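Local coordinates for protein Phikz039 (Pseudomonas phage phikz, PDB 3ZBQ) that is the phage tubulin-like protein PhuZ, with guanosine-5'-diphosphate bound in the pocket of its nucleotide-binding half, at residues L116-Q121 with S155-V160; A243-D248 with Y271-M276; T247-D252 with T263-P268. All blocks are in the same frame, centred on the assembly; numbering follows the deposited sequence.

Interaction 1 (L116-Q121 with S155-V160); sequences LVSHLQ and SSVSKV
Q121 lays its amide against S158 and V160, where helix 138-158 ends in a Schellman motif; the contact joins two helices of the Rossmann-like, nucleotide-binding half of the tubulin fold. Q121 NE2 meets two acceptors. The better placed is the S158 hydroxyl, with NE2 to OG at 3.0 Å and OG only 9° out of the Q121 amide plane. The other bond, from Q121 NE2 to V160 O at 3.1 Å, is strongly bent and weak. V160 also packs on the amide itself, CG1 coming within 3.6 Å of Q121 CD as the two side chains cross. Lower down, Q121 CB touches S158 CB at 3.7 Å. Q121 CG points opposite the carbonyl carbon (chi1 -70°) and the chain runs extended beyond it, carrying the amide across to the other helix. Three residues earlier, S118 O rests 3.9 Å from S158 CB, while S118 OG is engaged by Q122 of its own helix.

In the second shell, S158 OG also bonds to V154 O, a carbonyl that can only accept, so the hydroxyl receives from Q121 and donates to V154, which fixes its rotation. Strand 127-133 backs the glutamine through V127, and H210 touches V160. K159, with its positive phi, turns the chain as C-prime residue, and the closing bond, V160 N to S155 O, is weak at 3.2 Å.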
loop_
_atom_site.group_PDB
_atom_site.type_symbol
_atom_site.label_atom_id
_atom_site.label_comp_id
_atom_site.label_asym_id
_atom_site.label_seq_id
_atom_site.Cartn_x
_atom_site.Cartn_y
_atom_site.Cartn_z
ATOM N N LEU A 116 8.142 5.831 -3.280
ATOM C CA LEU A 116 9.105 5.384 -2.281
ATOM C C LEU A 116 9.449 3.917 -2.492
ATOM O O LEU A 116 10.615 3.545 -2.410
ATOM C CB LEU A 116 8.606 5.612 -0.852
ATOM C CG LEU A 116 8.693 7.051 -0.337
ATOM C CD1 LEU A 116 7.802 7.248 0.894
ATOM C CD2 LEU A 116 10.131 7.427 -0.008
ATOM N N VAL A 117 8.446 3.088 -2.779
ATOM C CA VAL A 117 8.703 1.663 -3.029
ATOM C C VAL A 117 9.665 1.501 -4.195
ATOM O O VAL A 117 10.620 0.713 -4.134
ATOM C CB VAL A 117 7.408 0.897 -3.340
ATOM C CG1 VAL A 117 7.730 -0.562 -3.690
ATOM C CG2 VAL A 117 6.481 0.941 -2.152
ATOM N N SER A 118 9.422 2.260 -5.257
ATOM C CA SER A 118 10.269 2.192 -6.440
ATOM C C SER A 118 11.706 2.587 -6.117
ATOM O O SER A 118 12.653 1.884 -6.482
ATOM C CB SER A 118 9.723 3.085 -7.553
ATOM O OG SER A 118 10.486 2.904 -8.732
ATOM N N HIS A 119 11.859 3.705 -5.419
ATOM C CA HIS A 119 13.183 4.192 -5.046
ATOM C C HIS A 119 13.883 3.177 -4.158
ATOM O O HIS A 119 15.043 2.841 -4.386
ATOM C CB HIS A 119 13.085 5.528 -4.313
ATOM C CG HIS A 119 14.414 6.120 -3.968
ATOM N ND1 HIS A 119 15.051 7.031 -4.782
ATOM C CD2 HIS A 119 15.238 5.910 -2.913
ATOM C CE1 HIS A 119 16.207 7.371 -4.235
ATOM N NE2 HIS A 119 16.344 6.704 -3.104
ATOM N N LEU A 120 13.179 2.691 -3.141
ATOM C CA LEU A 120 13.781 1.741 -2.201
ATOM C C LEU A 120 14.190 0.447 -2.899
ATOM O O LEU A 120 15.259 -0.106 -2.633
ATOM C CB LEU A 120 12.818 1.428 -1.055
ATOM C CG LEU A 120 12.448 2.535 -0.071
ATOM C CD1 LEU A 120 11.143 2.180 0.628
ATOM C CD2 LEU A 120 13.534 2.749 0.951
ATOM N N GLN A 121 13.325 -0.051 -3.781
ATOM C CA GLN A 121 13.602 -1.308 -4.467
ATOM C C GLN A 121 14.764 -1.181 -5.443
ATOM O O GLN A 121 15.555 -2.117 -5.604
ATOM C CB GLN A 121 12.329 -1.881 -5.118
ATOM C CG GLN A 121 11.354 -2.376 -4.050
ATOM C CD GLN A 121 10.290 -3.322 -4.551
ATOM O OE1 GLN A 121 9.731 -4.091 -3.761
ATOM N NE2 GLN A 121 9.972 -3.257 -5.845
ATOM N N SER A 155 6.962 -2.525 -10.295
ATOM C CA SER A 155 7.593 -3.847 -10.362
ATOM C C SER A 155 8.551 -3.896 -11.547
ATOM O O SER A 155 9.695 -4.367 -11.433
ATOM C CB SER A 155 6.539 -4.949 -10.530
ATOM O OG SER A 155 5.638 -4.996 -9.437
ATOM N N SER A 156 8.072 -3.423 -12.690
ATOM C CA SER A 156 8.856 -3.435 -13.919
ATOM C C SER A 156 10.074 -2.525 -13.854
ATOM O O SER A 156 11.177 -2.945 -14.188
ATOM C CB SER A 156 7.991 -3.059 -15.122
ATOM O OG SER A 156 6.924 -3.973 -15.285
ATOM N N VAL A 157 9.872 -1.280 -13.435
ATOM C CA VAL A 157 10.940 -0.285 -13.423
ATOM C C VAL A 157 12.021 -0.607 -12.387
ATOM O O VAL A 157 13.223 -0.473 -12.660
ATOM C CB VAL A 157 10.372 1.135 -13.204
ATOM C CG1 VAL A 157 11.489 2.110 -12.911
ATOM C CG2 VAL A 157 9.580 1.565 -14.433
ATOM N N SER A 158 11.601 -1.072 -11.211
ATOM C CA SER A 158 12.557 -1.395 -10.154
ATOM C C SER A 158 13.125 -2.799 -10.305
ATOM O O SER A 158 14.078 -3.156 -9.601
ATOM C CB SER A 158 11.952 -1.212 -8.758
ATOM O OG SER A 158 10.978 -2.197 -8.470
ATOM N N LYS A 159 12.541 -3.581 -11.218
ATOM C CA LYS A 159 12.990 -4.953 -11.507
ATOM C C LYS A 159 12.884 -5.887 -10.306
ATOM O O LYS A 159 13.647 -6.853 -10.179
ATOM C CB LYS A 159 14.416 -4.952 -12.056
ATOM C CG LYS A 159 14.642 -3.894 -13.126
ATOM C CD LYS A 159 16.081 -3.877 -13.560
ATOM C CE LYS A 159 16.365 -2.635 -14.352
ATOM N NZ LYS A 159 17.717 -2.695 -14.966
ATOM N N VAL A 160 11.933 -5.589 -9.429
ATOM C CA VAL A 160 11.701 -6.356 -8.216
ATOM C C VAL A 160 10.192 -6.409 -8.058
ATOM O O VAL A 160 9.537 -5.362 -8.127
ATOM C CB VAL A 160 12.290 -5.634 -6.983
ATOM C CG1 VAL A 160 11.875 -6.337 -5.698
ATOM C CG2 VAL A 160 13.806 -5.529 -7.064
#

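Interaction 2 (A243-D248 with Y271-M276); sequences ASLYTD and YDFDQM
L245 and M276 form an antiparallel hydrogen-bonded pair, and the tight part of the contact runs from them on to T247 and F273. Two backbone bonds join the pair, L245 N to M276 O at 2.9 Å and M276 N to L245 O at 3.0 Å; T247 N to D274 O follows at 3.2 Å. The side chains run alongside each other, with L245 CD1 against M276 CE. The F273 ring is sandwiched: T247 CG2 sits over the centre of one face in a CH-pi contact, 4.3 Å from the centroid, M276 CE lies toward the rim of the opposite face, and L245 O meets the edge. The threonine methyl gets there because OG1 takes the place between backbone N and carbonyl carbon (chi1 43°), where it bonds F273 O at 2.7 Å.

Y246 and Q275, the non-hydrogen-bonded pair, lie on the other face, amide and ring planes 74° apart; Q275 NE2 bonds H277 NE2, and its OE1 takes R251 NH2. The loose side is at D248 and D274, where a water bridges D248 N and D274 OD1.

Strand 239-246 is flanked by antiparallel strand 275-281 and parallel strand 260-265, while helix 175-192 covers the L245 and M276 face through A188, I191 and L192.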
loop_
_atom_site.group_PDB
_atom_site.type_symbol
_atom_site.label_atom_id
_atom_site.label_comp_id
_atom_site.label_asym_id
_atom_site.label_seq_id
_atom_site.Cartn_x
_atom_site.Cartn_y
_atom_site.Cartn_z
ATOM N N ALA A 243 6.674 -17.313 4.269
ATOM C CA ALA A 243 7.422 -17.227 5.522
ATOM C C ALA A 243 6.511 -17.637 6.669
ATOM O O ALA A 243 5.439 -17.072 6.840
ATOM C CB ALA A 243 7.937 -15.823 5.751
ATOM N N SER A 244 6.948 -18.600 7.470
ATOM C CA SER A 244 6.115 -19.096 8.557
ATOM C C SER A 244 6.802 -18.941 9.914
ATOM O O SER A 244 8.002 -19.185 10.041
ATOM C CB SER A 244 5.751 -20.566 8.325
ATOM O OG SER A 244 5.035 -20.750 7.115
ATOM N N LEU A 245 6.028 -18.541 10.922
ATOM C CA LEU A 245 6.497 -18.527 12.305
ATOM C C LEU A 245 5.730 -19.543 13.139
ATOM O O LEU A 245 4.506 -19.601 13.065
ATOM C CB LEU A 245 6.305 -17.143 12.918
ATOM C CG LEU A 245 7.198 -16.039 12.365
ATOM C CD1 LEU A 245 6.856 -14.689 13.005
ATOM C CD2 LEU A 245 8.642 -16.391 12.635
ATOM N N TYR A 246 6.452 -20.335 13.930
ATOM C CA TYR A 246 5.834 -21.269 14.869
ATOM C C TYR A 246 6.369 -21.000 16.272
ATOM O O TYR A 246 7.548 -20.676 16.433
ATOM C CB TYR A 246 6.166 -22.711 14.477
ATOM C CG TYR A 246 5.791 -23.062 13.059
ATOM C CD1 TYR A 246 6.672 -22.813 12.005
ATOM C CD2 TYR A 246 4.563 -23.643 12.769
ATOM C CE1 TYR A 246 6.333 -23.128 10.701
ATOM C CE2 TYR A 246 4.217 -23.965 11.471
ATOM C CZ TYR A 246 5.103 -23.702 10.442
ATOM O OH TYR A 246 4.757 -24.021 9.151
ATOM N N THR A 247 5.514 -21.117 17.286
ATOM C CA THR A 247 6.003 -21.064 18.663
ATOM C C THR A 247 6.441 -22.458 19.090
ATOM O O THR A 247 7.213 -22.612 20.035
ATOM C CB THR A 247 4.966 -20.525 19.642
ATOM O OG1 THR A 247 3.683 -21.102 19.355
ATOM C CG2 THR A 247 4.884 -18.992 19.548
ATOM N N ASP A 248 5.932 -23.469 18.392
ATOM C CA ASP A 248 6.369 -24.851 18.604
ATOM C C ASP A 248 7.059 -25.383 17.346
ATOM O O ASP A 248 6.405 -25.626 16.324
ATOM C CB ASP A 248 5.175 -25.735 18.966
ATOM C CG ASP A 248 5.579 -27.171 19.301
ATOM O OD1 ASP A 248 6.769 -27.535 19.156
ATOM O OD2 ASP A 248 4.686 -27.935 19.713
ATOM N N TYR A 271 5.247 -15.353 23.094
ATOM C CA TYR A 271 4.178 -15.249 22.100
ATOM C C TYR A 271 3.012 -16.223 22.297
ATOM O O TYR A 271 3.210 -17.426 22.456
ATOM C CB TYR A 271 4.752 -15.374 20.685
ATOM C CG TYR A 271 5.616 -14.204 20.276
ATOM C CD1 TYR A 271 5.044 -12.974 19.953
ATOM C CD2 TYR A 271 6.998 -14.324 20.211
ATOM C CE1 TYR A 271 5.828 -11.906 19.579
ATOM C CE2 TYR A 271 7.792 -13.255 19.837
ATOM C CZ TYR A 271 7.194 -12.051 19.518
ATOM O OH TYR A 271 7.977 -10.987 19.141
ATOM N N ASP A 272 1.795 -15.685 22.276
ATOM C CA ASP A 272 0.583 -16.475 22.478
ATOM C C ASP A 272 -0.103 -16.752 21.137
ATOM O O ASP A 272 -1.321 -16.614 21.000
ATOM C CB ASP A 272 -0.376 -15.724 23.422
ATOM C CG ASP A 272 -1.666 -16.492 23.699
ATOM O OD1 ASP A 272 -1.598 -17.703 24.006
ATOM O OD2 ASP A 272 -2.749 -15.876 23.578
ATOM N N PHE A 273 0.685 -17.092 20.125
ATOM C CA PHE A 273 0.112 -17.579 18.874
ATOM C C PHE A 273 0.699 -18.938 18.568
ATOM O O PHE A 273 1.807 -19.253 18.994
ATOM C CB PHE A 273 0.303 -16.594 17.703
ATOM C CG PHE A 273 1.738 -16.396 17.273
ATOM C CD1 PHE A 273 2.327 -17.242 16.338
ATOM C CD2 PHE A 273 2.479 -15.327 17.760
ATOM C CE1 PHE A 273 3.641 -17.048 15.929
ATOM C CE2 PHE A 273 3.788 -15.125 17.361
ATOM C CZ PHE A 273 4.376 -15.987 16.445
ATOM N N ASP A 274 -0.065 -19.756 17.865
ATOM C CA ASP A 274 0.413 -21.054 17.441
ATOM C C ASP A 274 1.316 -20.862 16.223
ATOM O O ASP A 274 2.499 -21.211 16.240
ATOM C CB ASP A 274 -0.781 -21.951 17.117
ATOM C CG ASP A 274 -0.376 -23.249 16.461
ATOM O OD1 ASP A 274 0.707 -23.779 16.794
ATOM O OD2 ASP A 274 -1.152 -23.740 15.613
ATOM N N GLN A 275 0.761 -20.281 15.168
ATOM C CA GLN A 275 1.548 -20.035 13.968
ATOM C C GLN A 275 1.022 -18.851 13.151
ATOM O O GLN A 275 -0.158 -18.493 13.240
ATOM C CB GLN A 275 1.609 -21.308 13.117
ATOM C CG GLN A 275 0.247 -21.883 12.770
ATOM C CD GLN A 275 0.343 -23.299 12.261
ATOM O OE1 GLN A 275 0.570 -24.234 13.034
ATOM N NE2 GLN A 275 0.183 -23.470 10.954
ATOM N N MET A 276 1.913 -18.230 12.383
ATOM C CA MET A 276 1.523 -17.172 11.452
ATOM C C MET A 276 2.213 -17.426 10.126
ATOM O O MET A 276 3.369 -17.849 10.099
ATOM C CB MET A 276 1.937 -15.790 11.964
ATOM C CG MET A 276 1.099 -15.226 13.087
ATOM S SD MET A 276 1.428 -13.459 13.300
ATOM C CE MET A 276 3.174 -13.463 13.679
HETATM O O HOH W 1 3.369 -23.660 16.884
#

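Interaction 3 (T247-D252 with T263-P268); sequences TDPDRD and TGYADP
Y265 and T263, two residues apart on strand 260-265, both donate a hydroxyl proton to the same oxygen of D252. Y265 OH donates to D252 OD2 at 2.6 Å, meeting that oxygen's anti lone pair, the one away from OD1, while T263 OG1 comes to the same D252 OD2 from above the carboxylate plane at 3.1 Å. The aspartate reaches them with CG opposite its own backbone N (chi1 180°), and the carboxylate stands at 63° to the tyrosine ring. D252 CB meets that ring at its edge.

The apolar part is a CH-pi contact. P249 CB sits over one face of Y265, 4.0 Å from the ring centroid and 9° off its normal, so the ring is held by proline on its face and carboxylate at its hydroxyl. A second proline joins in where P268 CB packs 3.9 Å from T247 CB.

Backbone atoms supply the rest. T247 CA makes a CA-H...O contact with A266 O at 3.4 Å, and a water donates to both T247 O and A266 O, linking the carbonyls of the two segments. Within 247-252 an Asx turn, D248 OD1 accepting from D250 N at 3.0 Å, leads into the short 3-10 segment 249-251, whose first residue is P249.

With two hydroxyl donors on OD2 and a salt bridge from R261 to OD1, D252 is probably kept ionised, its charge pinning the loop to the edge strand at the protein surface.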
loop_
_atom_site.group_PDB
_atom_site.type_symbol
_atom_site.label_atom_id
_atom_site.label_comp_id
_atom_site.label_asym_id
_atom_site.label_seq_id
_atom_site.Cartn_x
_atom_site.Cartn_y
_atom_site.Cartn_z
ATOM N N THR A 247 5.514 -21.117 17.286
ATOM C CA THR A 247 6.003 -21.064 18.663
ATOM C C THR A 247 6.441 -22.458 19.090
ATOM O O THR A 247 7.213 -22.612 20.035
ATOM C CB THR A 247 4.966 -20.525 19.642
ATOM O OG1 THR A 247 3.683 -21.102 19.355
ATOM C CG2 THR A 247 4.884 -18.992 19.548
ATOM N N ASP A 248 5.932 -23.469 18.392
ATOM C CA ASP A 248 6.369 -24.851 18.604
ATOM C C ASP A 248 7.059 -25.383 17.346
ATOM O O ASP A 248 6.405 -25.626 16.324
ATOM C CB ASP A 248 5.175 -25.735 18.966
ATOM C CG ASP A 248 5.579 -27.171 19.301
ATOM O OD1 ASP A 248 6.769 -27.535 19.156
ATOM O OD2 ASP A 248 4.686 -27.935 19.713
ATOM N N PRO A 249 8.386 -25.567 17.421
ATOM C CA PRO A 249 9.212 -25.998 16.287
ATOM C C PRO A 249 8.744 -27.328 15.715
ATOM O O PRO A 249 8.917 -27.571 14.515
ATOM C CB PRO A 249 10.602 -26.156 16.909
ATOM C CG PRO A 249 10.599 -25.182 18.054
ATOM C CD PRO A 249 9.203 -25.260 18.610
ATOM N N ASP A 250 8.143 -28.161 16.561
ATOM C CA ASP A 250 7.665 -29.473 16.139
ATOM C C ASP A 250 6.513 -29.359 15.150
ATOM O O ASP A 250 6.186 -30.330 14.467
ATOM C CB ASP A 250 7.229 -30.319 17.344
ATOM C CG ASP A 250 8.403 -30.931 18.097
ATOM O OD1 ASP A 250 9.567 -30.772 17.661
ATOM O OD2 ASP A 250 8.154 -31.584 19.136
ATOM N N ARG A 251 5.898 -28.176 15.083
ATOM C CA ARG A 251 4.776 -27.917 14.174
ATOM C C ARG A 251 5.225 -27.385 12.806
ATOM O O ARG A 251 4.399 -27.089 11.935
ATOM C CB ARG A 251 3.807 -26.913 14.805
ATOM C CG ARG A 251 3.502 -27.183 16.269
ATOM C CD ARG A 251 2.067 -27.632 16.464
ATOM N NE ARG A 251 1.118 -26.712 15.837
ATOM C CZ ARG A 251 -0.202 -26.878 15.848
ATOM N NH1 ARG A 251 -0.737 -27.925 16.459
ATOM N NH2 ARG A 251 -0.992 -25.999 15.248
ATOM N N ASP A 252 6.530 -27.249 12.620
ATOM C CA ASP A 252 7.051 -26.773 11.348
ATOM C C ASP A 252 6.821 -27.856 10.292
ATOM O O ASP A 252 7.578 -28.832 10.197
ATOM C CB ASP A 252 8.533 -26.428 11.501
ATOM C CG ASP A 252 9.162 -25.918 10.224
ATOM O OD1 ASP A 252 8.501 -25.954 9.163
ATOM O OD2 ASP A 252 10.327 -25.466 10.293
ATOM N N THR A 263 11.238 -20.422 7.479
ATOM C CA THR A 263 10.542 -20.533 8.761
ATOM C C THR A 263 11.342 -19.928 9.907
ATOM O O THR A 263 12.576 -19.900 9.867
ATOM C CB THR A 263 10.188 -22.000 9.117
ATOM O OG1 THR A 263 11.378 -22.716 9.475
ATOM C CG2 THR A 263 9.514 -22.684 7.953
ATOM N N GLY A 264 10.637 -19.454 10.928
ATOM C CA GLY A 264 11.289 -18.970 12.135
ATOM C C GLY A 264 10.609 -19.537 13.365
ATOM O O GLY A 264 9.417 -19.851 13.317
ATOM N N TYR A 265 11.350 -19.665 14.462
ATOM C CA TYR A 265 10.783 -20.195 15.697
ATOM C C TYR A 265 10.662 -19.090 16.733
ATOM O O TYR A 265 11.671 -18.606 17.261
ATOM C CB TYR A 265 11.620 -21.372 16.209
ATOM C CG TYR A 265 11.714 -22.474 15.179
ATOM C CD1 TYR A 265 10.578 -22.912 14.510
ATOM C CD2 TYR A 265 12.933 -23.050 14.850
ATOM C CE1 TYR A 265 10.643 -23.901 13.554
ATOM C CE2 TYR A 265 13.012 -24.045 13.891
ATOM C CZ TYR A 265 11.860 -24.467 13.251
ATOM O OH TYR A 265 11.914 -25.456 12.299
ATOM N N ALA A 266 9.421 -18.673 16.987
ATOM C CA ALA A 266 9.136 -17.577 17.903
ATOM C C ALA A 266 9.112 -18.076 19.342
ATOM O O ALA A 266 8.655 -19.185 19.616
ATOM C CB ALA A 266 7.807 -16.926 17.551
ATOM N N ASP A 267 9.602 -17.241 20.252
ATOM C CA ASP A 267 9.655 -17.560 21.679
ATOM C C ASP A 267 8.263 -17.879 22.233
ATOM O O ASP A 267 7.430 -16.992 22.366
ATOM C CB ASP A 267 10.273 -16.374 22.420
ATOM C CG ASP A 267 10.392 -16.601 23.918
ATOM O OD1 ASP A 267 10.252 -17.752 24.366
ATOM O OD2 ASP A 267 10.637 -15.616 24.645
ATOM N N PRO A 268 8.009 -19.153 22.578
ATOM C CA PRO A 268 6.665 -19.540 23.029
ATOM C C PRO A 268 6.334 -18.958 24.396
ATOM O O PRO A 268 5.170 -18.919 24.801
ATOM C CB PRO A 268 6.754 -21.072 23.119
ATOM C CG PRO A 268 8.192 -21.340 23.398
ATOM C CD PRO A 268 8.951 -20.289 22.621
HETATM O O HOH W 2 9.721 -21.693 19.314
#

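How the interactions relate
From the N terminus, interaction 1 comes first: it spans 33 residues, which include strand 127-133 and most of helix 138-158, to bring the ends of helices 109-122 and 138-158 together in the nucleotide-binding half, and is finished before the other two begin. Interactions 2 and 3 both set out from the end of strand 239-246, and the shared T247 and D248 join them. The short connection 247-252 to 263-268, which brings strand 260-265 in parallel beside strand 239-246, nests inside the wider span from 243-248 to 271-276, so the three strands 239-246, 260-265 and 275-281 are tied together at one end of the sheet. Interaction 1 lies apart, its centre about 30 Å from that of interaction 2.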